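Local atomic coordinates of GCN5-related N-acetyltransferase (Anabaena variabilis, PDB entry 2OZG), a protein that belongs to the GCN5-related N-acetyltransferases, binds coenzyme A and probably transfers acetyl groups to amines, perhaps those of aminoglycosides. Residues A[142-147]-A[254-259]; A[147-152]-A[245-250]; A[218-223]-A[250-255]. All coordinates share one frame; numbering follows the deposited sequence.

Interaction 1: residues A[142-147]-A[254-259]; sequences IPTDSI and SQIDKV. With COA (coenzyme A), chain C.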
loop_
_atom_site.group_PDB
_atom_site.type_symbol
_atom_site.label_atom_id
_atom_site.label_comp_id
_atom_site.label_asym_id
_atom_site.label_seq_id
_atom_site.Cartn_x
_atom_site.Cartn_y
_atom_site.Cartn_z
ATOM N N ILE A 142 15.027 -7.352 9.915
ATOM C CA ILE A 142 15.242 -8.598 9.212
ATOM C C ILE A 142 14.138 -9.595 9.459
ATOM O O ILE A 142 13.611 -9.670 10.588
ATOM C CB ILE A 142 16.583 -9.201 9.679
ATOM C CG1 ILE A 142 16.961 -10.428 8.873
ATOM C CG2 ILE A 142 16.548 -9.600 11.177
ATOM C CD1 ILE A 142 18.362 -10.933 9.183
ATOM N N PRO A 143 13.767 -10.375 8.410
ATOM C CA PRO A 143 12.821 -11.457 8.665
ATOM C C PRO A 143 13.478 -12.569 9.498
ATOM O O PRO A 143 14.588 -13.055 9.177
ATOM C CB PRO A 143 12.378 -11.908 7.276
ATOM C CG PRO A 143 13.390 -11.346 6.288
ATOM C CD PRO A 143 14.126 -10.240 6.978
ATOM N N THR A 144 12.782 -12.968 10.563
ATOM C CA THR A 144 13.317 -13.922 11.513
ATOM C C THR A 144 13.670 -15.234 10.843
ATOM O O THR A 144 14.670 -15.837 11.170
ATOM C CB THR A 144 12.314 -14.194 12.661
ATOM O OG1 THR A 144 11.689 -12.989 13.098
ATOM C CG2 THR A 144 13.002 -14.782 13.853
ATOM N N ASP A 145 12.866 -15.663 9.870
ATOM C CA ASP A 145 13.138 -16.927 9.222
ATOM C C ASP A 145 14.290 -16.934 8.185
ATOM O O ASP A 145 14.568 -17.976 7.583
ATOM C CB ASP A 145 11.840 -17.516 8.652
ATOM C CG ASP A 145 11.285 -16.715 7.519
ATOM O OD1 ASP A 145 11.940 -15.731 7.094
ATOM O OD2 ASP A 145 10.170 -17.089 7.049
ATOM N N SER A 146 14.931 -15.785 7.963
ATOM C CA SER A 146 16.061 -15.694 7.071
ATOM C C SER A 146 17.379 -15.804 7.851
ATOM O O SER A 146 18.435 -15.973 7.257
ATOM C CB SER A 146 16.030 -14.383 6.278
ATOM O OG SER A 146 16.424 -13.288 7.098
ATOM N N ILE A 147 17.322 -15.811 9.187
ATOM C CA ILE A 147 18.576 -15.830 10.004
ATOM C C ILE A 147 19.295 -17.140 9.931
ATOM O O ILE A 147 20.510 -17.184 9.680
ATOM C CB ILE A 147 18.309 -15.449 11.444
ATOM C CG1 ILE A 147 17.821 -13.993 11.461
ATOM C CG2 ILE A 147 19.603 -15.575 12.258
ATOM C CD1 ILE A 147 17.199 -13.539 12.792
ATOM N N SER A 254 9.076 -18.918 14.718
ATOM C CA SER A 254 7.703 -19.370 14.605
ATOM C C SER A 254 6.709 -18.384 15.201
ATOM O O SER A 254 5.531 -18.515 14.877
ATOM C CB SER A 254 7.511 -20.703 15.266
ATOM O OG SER A 254 7.704 -20.563 16.677
ATOM N N GLN A 255 7.205 -17.509 16.117
ATOM C CA GLN A 255 6.395 -16.517 16.866
ATOM C C GLN A 255 6.492 -15.064 16.385
ATOM O O GLN A 255 5.611 -14.257 16.668
ATOM C CB GLN A 255 6.650 -16.542 18.431
ATOM C CG GLN A 255 8.092 -16.368 19.058
ATOM C CD GLN A 255 8.126 -15.598 20.457
ATOM O OE1 GLN A 255 7.518 -14.510 20.621
ATOM N NE2 GLN A 255 8.886 -16.143 21.437
ATOM N N ILE A 256 7.577 -14.750 15.692
ATOM C CA ILE A 256 7.933 -13.375 15.315
ATOM C C ILE A 256 8.263 -13.292 13.824
ATOM O O ILE A 256 9.170 -13.912 13.389
ATOM C CB ILE A 256 9.165 -12.958 16.095
ATOM C CG1 ILE A 256 8.894 -12.938 17.613
ATOM C CG2 ILE A 256 9.715 -11.595 15.637
ATOM C CD1 ILE A 256 7.770 -11.958 17.992
ATOM N N ASP A 257 7.585 -12.428 13.086
ATOM C CA ASP A 257 7.859 -12.232 11.652
ATOM C C ASP A 257 9.134 -11.415 11.345
ATOM O O ASP A 257 9.896 -11.757 10.458
ATOM C CB ASP A 257 6.695 -11.467 11.017
ATOM C CG ASP A 257 5.365 -12.210 11.149
ATOM O OD1 ASP A 257 5.378 -13.434 10.959
ATOM O OD2 ASP A 257 4.343 -11.560 11.475
ATOM N N LYS A 258 9.357 -10.351 12.099
ATOM C CA LYS A 258 10.464 -9.423 11.841
ATOM C C LYS A 258 11.161 -9.010 13.117
ATOM O O LYS A 258 10.497 -8.839 14.152
ATOM C CB LYS A 258 9.813 -8.194 11.186
ATOM C CG LYS A 258 10.671 -7.113 10.768
ATOM C CD LYS A 258 9.884 -6.042 9.965
ATOM C CE LYS A 258 9.585 -6.497 8.532
ATOM N NZ LYS A 258 9.113 -5.351 7.684
ATOM N N VAL A 259 12.482 -8.831 13.040
ATOM C CA VAL A 259 13.263 -8.354 14.159
ATOM C C VAL A 259 13.971 -7.068 13.738
ATOM O O VAL A 259 14.479 -6.953 12.585
ATOM C CB VAL A 259 14.367 -9.341 14.597
ATOM C CG1 VAL A 259 15.223 -8.716 15.706
ATOM C CG2 VAL A 259 13.785 -10.661 15.064
HETATM N N1A COA C . 10.032 -23.871 12.633
HETATM C C2A COA C . 10.185 -25.103 12.111
HETATM N N3A COA C . 10.540 -26.163 12.866
HETATM C C4A COA C . 10.763 -25.990 14.192
HETATM C C5A COA C . 10.629 -24.733 14.774
HETATM C C6A COA C . 10.251 -23.655 13.948
HETATM N N6A COA C . 10.086 -22.393 14.403
HETATM N N7A COA C . 10.925 -24.894 16.086
HETATM C C8A COA C . 11.230 -26.198 16.302
HETATM N N9A COA C . 11.123 -26.856 15.136
HETATM C C1B COA C . 11.349 -28.302 14.835
HETATM C C2B COA C . 12.835 -28.633 14.715
HETATM O O2B COA C . 13.354 -28.388 13.387
HETATM C C3B COA C . 12.886 -30.085 15.172
HETATM O O3B COA C . 12.913 -31.013 14.077
HETATM P P3B COA C . 14.322 -31.678 13.598
HETATM O O7A COA C . 14.592 -32.747 14.644
HETATM O O8A COA C . 14.019 -32.150 12.179
HETATM O O9A COA C . 15.359 -30.563 13.664
HETATM C C4B COA C . 11.649 -30.302 16.039
HETATM O O4B COA C . 10.803 -29.161 15.850
HETATM C C5B COA C . 11.998 -30.468 17.519
HETATM O O5B COA C . 12.561 -29.240 18.002
HETATM P P1A COA C . 12.525 -28.780 19.566
HETATM O O1A COA C . 11.811 -29.829 20.386
HETATM O O2A COA C . 13.951 -28.388 19.956
HETATM O O3A COA C . 11.652 -27.401 19.473
HETATM P P2A COA C . 11.847 -26.103 20.456
HETATM O O4A COA C . 12.047 -26.661 21.868
HETATM O O5A COA C . 12.955 -25.235 19.864
HETATM O O6A COA C . 10.373 -25.344 20.314
HETATM C CBP COA C . 8.714 -23.443 19.818
HETATM C CCP COA C . 10.137 -23.908 20.196
HETATM C CDP COA C . 7.763 -24.474 20.423
HETATM C CEP COA C . 8.607 -23.631 18.307
HETATM C CAP COA C . 8.473 -21.970 20.384
HETATM O OAP COA C . 7.663 -21.950 21.608
HETATM C C9P COA C . 7.951 -20.789 19.517
HETATM O O9P COA C . 8.763 -20.076 18.714
HETATM N N8P COA C . 6.695 -20.304 19.567
HETATM C C7P COA C . 5.447 -20.663 20.243
HETATM C C6P COA C . 4.517 -20.852 19.054
HETATM C C5P COA C . 4.334 -22.329 18.741
HETATM O O5P COA C . 5.298 -23.084 18.649
HETATM N N4P COA C . 3.078 -22.759 18.543
HETATM C C3P COA C . 2.671 -24.121 18.207
HETATM C C2P COA C . 1.159 -24.103 18.227
HETATM S S1P COA C . 0.528 -23.913 19.946
HETATM O O HOH W 1 10.058 -14.249 9.389
#
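T144 turns OG1 beside its own backbone N (chi1 -42°), which aims the hydroxyl across the contact at the carbonyl of I256 and leaves CG2 anti to that N. OG1 donates to I256 O at 2.7 Å, reaching the oxygen from well above the carbonyl plane. One residue on, the backbone N of T144 gives a fairly straight bond to D257 O (3.1 Å), and water 1 also donates to D257 O while accepting from the N of D145. T144 therefore holds two successive carbonyls of the 254-259 segment, just where the strand pairing runs out.

The pairing itself is short and antiparallel. I142 and V259 form a hydrogen-bonded pair: V259 N to I142 O is close to straight at 2.8 Å, while the return bond from I142 N to V259 O is more bent. P143, which has no N-H, faces K258 in the following non-hydrogen-bonded pair, and its CA makes a CH...O contact with D257 O at 3.4 Å. On the other face I142 and V259 lie side by side and point the same way, I142 CG2 resting 4.1 Å from V259 CB. Beyond P143 the chain turns, and P143 O accepts from both the N and the OG of S146.

A valine in place of T144 would probably leave I256 O without its hydroxyl donor and the loop less firmly tied to the strand end. The contact thus joins strands 132-143 and 258-263 mainly through backbone N-H...O=C hydrogen bonds, with the buried threonine hydroxyl extending the bonding to I256, two residues from K258 of the last pair.

Interaction 2: residues A[147-152]-A[245-250]; sequences IQIQHA and FWTFIA
I147 and I149 supply the apolar part of this contact, each reaching from an irregular segment onto helix 239-250. The two branches of I147 divide the work. CG2 settles against A250 CB at 3.8 Å and lies equally near W246 CE3, while CD1 runs on to I249 CG2 at 3.5 Å, a tight carbon pair; the I147 side chain crosses those of W246 and I249 at about a right angle. I149 meets the same tryptophan nearer its root, with CD1 3.7 Å from W246 CB and close to CG. Its other branch, CG2, turns to T247 OG1. The indole N-H is used elsewhere: NE1 donates to L269 O, and W261 meets the ring edge-to-face.

One hydrogen bond links the two segments: the backbone N of H151 donates to T247 OG1 at 2.8 Å, with an N-H...O angle of 160°. T247 has OG1 beside its own backbone N (chi1 -61°), where the same hydroxyl also bonds Q243 O, a turn back along the helix.

Weaker contacts fill in between. T247 CA points its hydrogen almost straight at I149 O (3.5 Å), and A250 CB touches that oxygen too. Q150 bends at chi2 to bring its amide across T247 CG2, with OE1 3.5 Å from the methyl; OE1 also accepts a hydrogen bond from N251 ND2.

With a helical carbonyl and an outside N-H both served by one buried hydroxyl, T247 supplies the one hydrogen bond of a contact that is otherwise largely apolar, and it pins the irregular 147-152 segment along the last turns of the helix.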
loop_
_atom_site.group_PDB
_atom_site.type_symbol
_atom_site.label_atom_id
_atom_site.label_comp_id
_atom_site.label_asym_id
_atom_site.label_seq_id
_atom_site.Cartn_x
_atom_site.Cartn_y
_atom_site.Cartn_z
ATOM N N ILE A 147 17.322 -15.811 9.187
ATOM C CA ILE A 147 18.576 -15.830 10.004
ATOM C C ILE A 147 19.295 -17.140 9.931
ATOM O O ILE A 147 20.510 -17.184 9.680
ATOM C CB ILE A 147 18.309 -15.449 11.444
ATOM C CG1 ILE A 147 17.821 -13.993 11.461
ATOM C CG2 ILE A 147 19.603 -15.575 12.258
ATOM C CD1 ILE A 147 17.199 -13.539 12.792
ATOM N N GLN A 148 18.543 -18.212 10.152
ATOM C CA GLN A 148 19.054 -19.548 9.972
ATOM C C GLN A 148 20.455 -19.769 10.558
ATOM O O GLN A 148 21.379 -20.176 9.862
ATOM C CB GLN A 148 19.024 -19.898 8.473
ATOM C CG GLN A 148 17.620 -19.820 7.827
ATOM C CD GLN A 148 17.666 -19.744 6.292
ATOM O OE1 GLN A 148 18.734 -19.894 5.681
ATOM N NE2 GLN A 148 16.498 -19.520 5.664
ATOM N N ILE A 149 20.602 -19.434 11.834
ATOM C CA ILE A 149 21.808 -19.723 12.596
ATOM C C ILE A 149 21.338 -20.499 13.812
ATOM O O ILE A 149 20.381 -20.082 14.476
ATOM C CB ILE A 149 22.594 -18.456 13.031
ATOM C CG1 ILE A 149 23.240 -17.813 11.798
ATOM C CG2 ILE A 149 23.689 -18.827 14.104
ATOM C CD1 ILE A 149 23.763 -16.451 11.992
ATOM N N GLN A 150 21.949 -21.667 14.022
ATOM C CA GLN A 150 21.735 -22.464 15.223
ATOM C C GLN A 150 23.135 -22.856 15.726
ATOM O O GLN A 150 23.596 -23.966 15.509
ATOM C CB GLN A 150 20.849 -23.689 14.977
ATOM C CG GLN A 150 20.634 -24.564 16.266
ATOM C CD GLN A 150 19.891 -23.863 17.440
ATOM O OE1 GLN A 150 18.876 -23.182 17.249
ATOM N NE2 GLN A 150 20.381 -24.083 18.657
ATOM N N HIS A 151 23.804 -21.913 16.382
ATOM C CA HIS A 151 25.169 -22.105 16.883
ATOM C C HIS A 151 25.167 -21.534 18.295
ATOM O O HIS A 151 25.777 -20.481 18.569
ATOM C CB HIS A 151 26.168 -21.351 15.989
ATOM C CG HIS A 151 27.587 -21.816 16.125
ATOM N ND1 HIS A 151 28.282 -21.776 17.318
ATOM C CD2 HIS A 151 28.454 -22.295 15.202
ATOM C CE1 HIS A 151 29.507 -22.238 17.130
ATOM N NE2 HIS A 151 29.638 -22.555 15.854
ATOM N N ALA A 152 24.457 -22.237 19.180
ATOM C CA ALA A 152 24.259 -21.799 20.566
ATOM C C ALA A 152 25.470 -22.103 21.444
ATOM O O ALA A 152 25.423 -22.969 22.298
ATOM C CB ALA A 152 23.017 -22.461 21.147
ATOM N N PHE A 245 23.557 -14.697 20.122
ATOM C CA PHE A 245 22.584 -13.666 19.847
ATOM C C PHE A 245 21.699 -14.044 18.663
ATOM O O PHE A 245 20.477 -14.089 18.766
ATOM C CB PHE A 245 23.407 -12.413 19.547
ATOM C CG PHE A 245 22.638 -11.214 19.074
ATOM C CD1 PHE A 245 22.145 -10.280 19.980
ATOM C CD2 PHE A 245 22.543 -10.922 17.699
ATOM C CE1 PHE A 245 21.487 -9.090 19.506
ATOM C CE2 PHE A 245 21.871 -9.797 17.243
ATOM C CZ PHE A 245 21.368 -8.858 18.163
ATOM N N TRP A 246 22.336 -14.333 17.540
ATOM C CA TRP A 246 21.624 -14.691 16.343
ATOM C C TRP A 246 20.857 -15.959 16.523
ATOM O O TRP A 246 19.777 -16.044 16.009
ATOM C CB TRP A 246 22.537 -14.854 15.131
ATOM C CG TRP A 246 22.974 -13.552 14.491
ATOM C CD1 TRP A 246 24.251 -13.140 14.288
ATOM C CD2 TRP A 246 22.127 -12.504 13.985
ATOM N NE1 TRP A 246 24.274 -11.878 13.685
ATOM C CE2 TRP A 246 22.975 -11.470 13.508
ATOM C CE3 TRP A 246 20.744 -12.313 13.935
ATOM C CZ2 TRP A 246 22.480 -10.307 12.962
ATOM C CZ3 TRP A 246 20.244 -11.120 13.363
ATOM C CH2 TRP A 246 21.096 -10.147 12.913
ATOM N N THR A 247 21.442 -16.983 17.146
ATOM C CA THR A 247 20.718 -18.235 17.408
ATOM C C THR A 247 19.439 -17.978 18.204
ATOM O O THR A 247 18.363 -18.477 17.871
ATOM C CB THR A 247 21.579 -19.259 18.173
ATOM O OG1 THR A 247 22.731 -19.584 17.400
ATOM C CG2 THR A 247 20.817 -20.535 18.430
ATOM N N PHE A 248 19.547 -17.156 19.243
ATOM C CA PHE A 248 18.400 -16.878 20.094
ATOM C C PHE A 248 17.260 -16.214 19.260
ATOM O O PHE A 248 16.101 -16.629 19.258
ATOM C CB PHE A 248 18.915 -16.024 21.229
ATOM C CG PHE A 248 17.850 -15.537 22.207
ATOM C CD1 PHE A 248 17.353 -16.370 23.169
ATOM C CD2 PHE A 248 17.397 -14.233 22.152
ATOM C CE1 PHE A 248 16.381 -15.926 24.083
ATOM C CE2 PHE A 248 16.403 -13.782 23.049
ATOM C CZ PHE A 248 15.916 -14.635 24.018
ATOM N N ILE A 249 17.628 -15.209 18.502
ATOM C CA ILE A 249 16.714 -14.501 17.653
ATOM C C ILE A 249 16.128 -15.409 16.575
ATOM O O ILE A 249 14.933 -15.357 16.348
ATOM C CB ILE A 249 17.412 -13.317 17.029
ATOM C CG1 ILE A 249 17.821 -12.342 18.128
ATOM C CG2 ILE A 249 16.522 -12.618 16.062
ATOM C CD1 ILE A 249 18.777 -11.267 17.609
ATOM N N ALA A 250 16.962 -16.228 15.925
ATOM C CA ALA A 250 16.489 -17.182 14.880
ATOM C C ALA A 250 15.472 -18.102 15.501
ATOM O O ALA A 250 14.533 -18.538 14.846
ATOM C CB ALA A 250 17.630 -18.023 14.341
#

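Interaction 3: residues A[218-223]-A[250-255]; sequences FTQERT and ANHRSQ. With COA (coenzyme A), chain C.
The imidazole of H252 has the amide of Q220 at its edge, near the ring plane, Q220 NE2 lying 3.8 Å from H252 CD2. F218 meets the same imidazole obliquely: the ring centroids are 5.9 Å apart and the planes nearly perpendicular at 86°. In the plane of the F218 ring, at its edge, sits CG of Q220. H252 is held from its own side as well, for ND1 is bonded to F248 O and the F248 ring meets it edge-to-face. Farther along the turn, one face of the R253 guanidinium lies against the adenine end of coenzyme A, with N6A 3.4 Å above its plane, offset toward the rim.

The strand's other reach is through R222. Water 2 sits at the guanidinium edge, in plane, accepting from NH1 at 3.2 Å and donating to Q255 O, while NH2 bonds F31 O of the second subunit.

A type I turn from A250 to R253 shapes the loop. R253 has its CG between the backbone N and the carbonyl carbon (chi1 73°); the chain runs extended to NE and the guanidinium then turns (chi4 -88°), placing NH1 within bonding distance of A250 O and N251 OD1. A250 O takes NH1 and the backbone N of R253 from opposite faces of its plane.

Strand and loop thus meet through aromatic contact, Q220 lying against H252 and crossing Q255 at about a right angle, and a water bridge, while the arginine, fixed by two oxygens, offers a flat cationic face that probably favours the adenine.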
loop_
_atom_site.group_PDB
_atom_site.type_symbol
_atom_site.label_atom_id
_atom_site.label_comp_id
_atom_site.label_asym_id
_atom_site.label_seq_id
_atom_site.Cartn_x
_atom_site.Cartn_y
_atom_site.Cartn_z
ATOM N N PHE A 218 14.693 -6.288 24.883
ATOM C CA PHE A 218 13.735 -6.184 23.825
ATOM C C PHE A 218 12.298 -6.174 24.256
ATOM O O PHE A 218 11.945 -6.473 25.415
ATOM C CB PHE A 218 14.048 -7.274 22.797
ATOM C CG PHE A 218 13.704 -8.699 23.258
ATOM C CD1 PHE A 218 12.417 -9.195 23.082
ATOM C CD2 PHE A 218 14.652 -9.519 23.856
ATOM C CE1 PHE A 218 12.058 -10.462 23.524
ATOM C CE2 PHE A 218 14.304 -10.824 24.245
ATOM C CZ PHE A 218 12.997 -11.277 24.059
ATOM N N THR A 219 11.455 -5.776 23.321
ATOM C CA THR A 219 10.006 -5.823 23.477
ATOM C C THR A 219 9.449 -6.575 22.257
ATOM O O THR A 219 10.161 -6.797 21.264
ATOM C CB THR A 219 9.332 -4.414 23.528
ATOM O OG1 THR A 219 9.664 -3.680 22.352
ATOM C CG2 THR A 219 9.749 -3.625 24.756
ATOM N N GLN A 220 8.212 -7.019 22.342
ATOM C CA GLN A 220 7.596 -7.714 21.240
ATOM C C GLN A 220 6.227 -7.103 21.125
ATOM O O GLN A 220 5.643 -6.734 22.139
ATOM C CB GLN A 220 7.352 -9.183 21.587
ATOM C CG GLN A 220 8.505 -9.949 22.138
ATOM C CD GLN A 220 8.109 -11.394 22.317
ATOM O OE1 GLN A 220 7.127 -11.716 23.033
ATOM N NE2 GLN A 220 8.817 -12.266 21.640
ATOM N N GLU A 221 5.659 -7.138 19.933
ATOM C CA GLU A 221 4.296 -6.663 19.743
ATOM C C GLU A 221 3.752 -7.230 18.475
ATOM O O GLU A 221 4.505 -7.659 17.616
ATOM C CB GLU A 221 4.240 -5.127 19.676
ATOM C CG GLU A 221 5.209 -4.516 18.689
ATOM C CD GLU A 221 5.151 -2.981 18.661
ATOM O OE1 GLU A 221 4.036 -2.455 18.499
ATOM O OE2 GLU A 221 6.220 -2.326 18.801
ATOM N N ARG A 222 2.423 -7.211 18.370
ATOM C CA ARG A 222 1.710 -7.594 17.162
ATOM C C ARG A 222 1.138 -6.323 16.568
ATOM O O ARG A 222 0.494 -5.554 17.278
ATOM C CB ARG A 222 0.562 -8.524 17.461
ATOM C CG ARG A 222 1.041 -9.847 17.936
ATOM C CD ARG A 222 -0.101 -10.879 17.943
ATOM N NE ARG A 222 0.445 -12.163 18.352
ATOM C CZ ARG A 222 1.134 -12.978 17.558
ATOM N NH1 ARG A 222 1.332 -12.688 16.274
ATOM N NH2 ARG A 222 1.626 -14.100 18.041
ATOM N N THR A 223 1.376 -6.109 15.277
ATOM C CA THR A 223 0.887 -4.920 14.574
ATOM C C THR A 223 -0.081 -5.357 13.477
ATOM O O THR A 223 -0.511 -6.523 13.463
ATOM C CB THR A 223 2.072 -4.141 13.967
ATOM O OG1 THR A 223 2.559 -4.816 12.796
ATOM C CG2 THR A 223 3.199 -3.979 15.016
ATOM N N ALA A 250 16.962 -16.228 15.925
ATOM C CA ALA A 250 16.489 -17.182 14.880
ATOM C C ALA A 250 15.472 -18.102 15.501
ATOM O O ALA A 250 14.533 -18.538 14.846
ATOM C CB ALA A 250 17.630 -18.023 14.341
ATOM N N ASN A 251 15.622 -18.367 16.807
ATOM C CA ASN A 251 14.686 -19.247 17.475
ATOM C C ASN A 251 13.317 -18.641 17.794
ATOM O O ASN A 251 12.484 -19.293 18.360
ATOM C CB ASN A 251 15.355 -19.967 18.675
ATOM C CG ASN A 251 16.202 -21.131 18.234
ATOM O OD1 ASN A 251 15.919 -21.755 17.217
ATOM N ND2 ASN A 251 17.237 -21.425 18.976
ATOM N N HIS A 252 13.097 -17.399 17.406
ATOM C CA HIS A 252 11.788 -16.749 17.543
ATOM C C HIS A 252 10.961 -16.803 16.234
ATOM O O HIS A 252 9.839 -16.290 16.192
ATOM C CB HIS A 252 11.941 -15.270 17.901
ATOM C CG HIS A 252 12.268 -15.020 19.338
ATOM N ND1 HIS A 252 13.525 -15.207 19.853
ATOM C CD2 HIS A 252 11.496 -14.601 20.368
ATOM C CE1 HIS A 252 13.516 -14.903 21.142
ATOM N NE2 HIS A 252 12.298 -14.528 21.478
ATOM N N ARG A 253 11.462 -17.516 15.251
ATOM C CA ARG A 253 10.890 -17.522 13.917
ATOM C C ARG A 253 9.480 -18.036 13.826
ATOM O O ARG A 253 8.739 -17.628 12.955
ATOM C CB ARG A 253 11.767 -18.283 12.959
ATOM C CG ARG A 253 11.771 -19.761 13.105
ATOM C CD ARG A 253 12.888 -20.355 12.263
ATOM N NE ARG A 253 13.035 -21.799 12.514
ATOM C CZ ARG A 253 13.799 -22.365 13.458
ATOM N NH1 ARG A 253 14.557 -21.650 14.301
ATOM N NH2 ARG A 253 13.816 -23.690 13.557
ATOM N N SER A 254 9.076 -18.918 14.718
ATOM C CA SER A 254 7.703 -19.370 14.605
ATOM C C SER A 254 6.709 -18.384 15.201
ATOM O O SER A 254 5.531 -18.515 14.877
ATOM C CB SER A 254 7.511 -20.703 15.266
ATOM O OG SER A 254 7.704 -20.563 16.677
ATOM N N GLN A 255 7.205 -17.509 16.117
ATOM C CA GLN A 255 6.395 -16.517 16.866
ATOM C C GLN A 255 6.492 -15.064 16.385
ATOM O O GLN A 255 5.611 -14.257 16.668
ATOM C CB GLN A 255 6.650 -16.542 18.431
ATOM C CG GLN A 255 8.092 -16.368 19.058
ATOM C CD GLN A 255 8.126 -15.598 20.457
ATOM O OE1 GLN A 255 7.518 -14.510 20.621
ATOM N NE2 GLN A 255 8.886 -16.143 21.437
HETATM N N1A COA C . 10.032 -23.871 12.633
HETATM C C2A COA C . 10.185 -25.103 12.111
HETATM N N3A COA C . 10.540 -26.163 12.866
HETATM C C4A COA C . 10.763 -25.990 14.192
HETATM C C5A COA C . 10.629 -24.733 14.774
HETATM C C6A COA C . 10.251 -23.655 13.948
HETATM N N6A COA C . 10.086 -22.393 14.403
HETATM N N7A COA C . 10.925 -24.894 16.086
HETATM C C8A COA C . 11.230 -26.198 16.302
HETATM N N9A COA C . 11.123 -26.856 15.136
HETATM C C1B COA C . 11.349 -28.302 14.835
HETATM C C2B COA C . 12.835 -28.633 14.715
HETATM O O2B COA C . 13.354 -28.388 13.387
HETATM C C3B COA C . 12.886 -30.085 15.172
HETATM O O3B COA C . 12.913 -31.013 14.077
HETATM P P3B COA C . 14.322 -31.678 13.598
HETATM O O7A COA C . 14.592 -32.747 14.644
HETATM O O8A COA C . 14.019 -32.150 12.179
HETATM O O9A COA C . 15.359 -30.563 13.664
HETATM C C4B COA C . 11.649 -30.302 16.039
HETATM O O4B COA C . 10.803 -29.161 15.850
HETATM C C5B COA C . 11.998 -30.468 17.519
HETATM O O5B COA C . 12.561 -29.240 18.002
HETATM P P1A COA C . 12.525 -28.780 19.566
HETATM O O1A COA C . 11.811 -29.829 20.386
HETATM O O2A COA C . 13.951 -28.388 19.956
HETATM O O3A COA C . 11.652 -27.401 19.473
HETATM P P2A COA C . 11.847 -26.103 20.456
HETATM O O4A COA C . 12.047 -26.661 21.868
HETATM O O5A COA C . 12.955 -25.235 19.864
HETATM O O6A COA C . 10.373 -25.344 20.314
HETATM C CBP COA C . 8.714 -23.443 19.818
HETATM C CCP COA C . 10.137 -23.908 20.196
HETATM C CDP COA C . 7.763 -24.474 20.423
HETATM C CEP COA C . 8.607 -23.631 18.307
HETATM C CAP COA C . 8.473 -21.970 20.384
HETATM O OAP COA C . 7.663 -21.950 21.608
HETATM C C9P COA C . 7.951 -20.789 19.517
HETATM O O9P COA C . 8.763 -20.076 18.714
HETATM N N8P COA C . 6.695 -20.304 19.567
HETATM C C7P COA C . 5.447 -20.663 20.243
HETATM C C6P COA C . 4.517 -20.852 19.054
HETATM C C5P COA C . 4.334 -22.329 18.741
HETATM O O5P COA C . 5.298 -23.084 18.649
HETATM N N4P COA C . 3.078 -22.759 18.543
HETATM C C3P COA C . 2.671 -24.121 18.207
HETATM C C2P COA C . 1.159 -24.103 18.227
HETATM S S1P COA C . 0.528 -23.913 19.946
HETATM O O HOH W 2 3.348 -14.525 14.634
#

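In the fold
The three contacts surround the end of helix 239-250 and the loop that leads from it into strand 258-263. Interactions 1 and 3 lie closest, their centres about 7 Å apart, and share S254 and Q255; T144 CG2 packs 3.4 Å from R253 N. Interactions 1 and 2, about 11 Å apart between centres, share I147, and V259 CG2 meets I249 CG2 at 3.5 Å. Interaction 2 joins interaction 3 at A250 and through the hydrogen bond between Q150 OE1 and N251 ND2 (3.0 Å). Coenzyme A touches the shared loop, while backbone N-H groups of G93, G95, A97 and I98 of the second subunit bond it, placing the loop beside a neighbour's cofactor site.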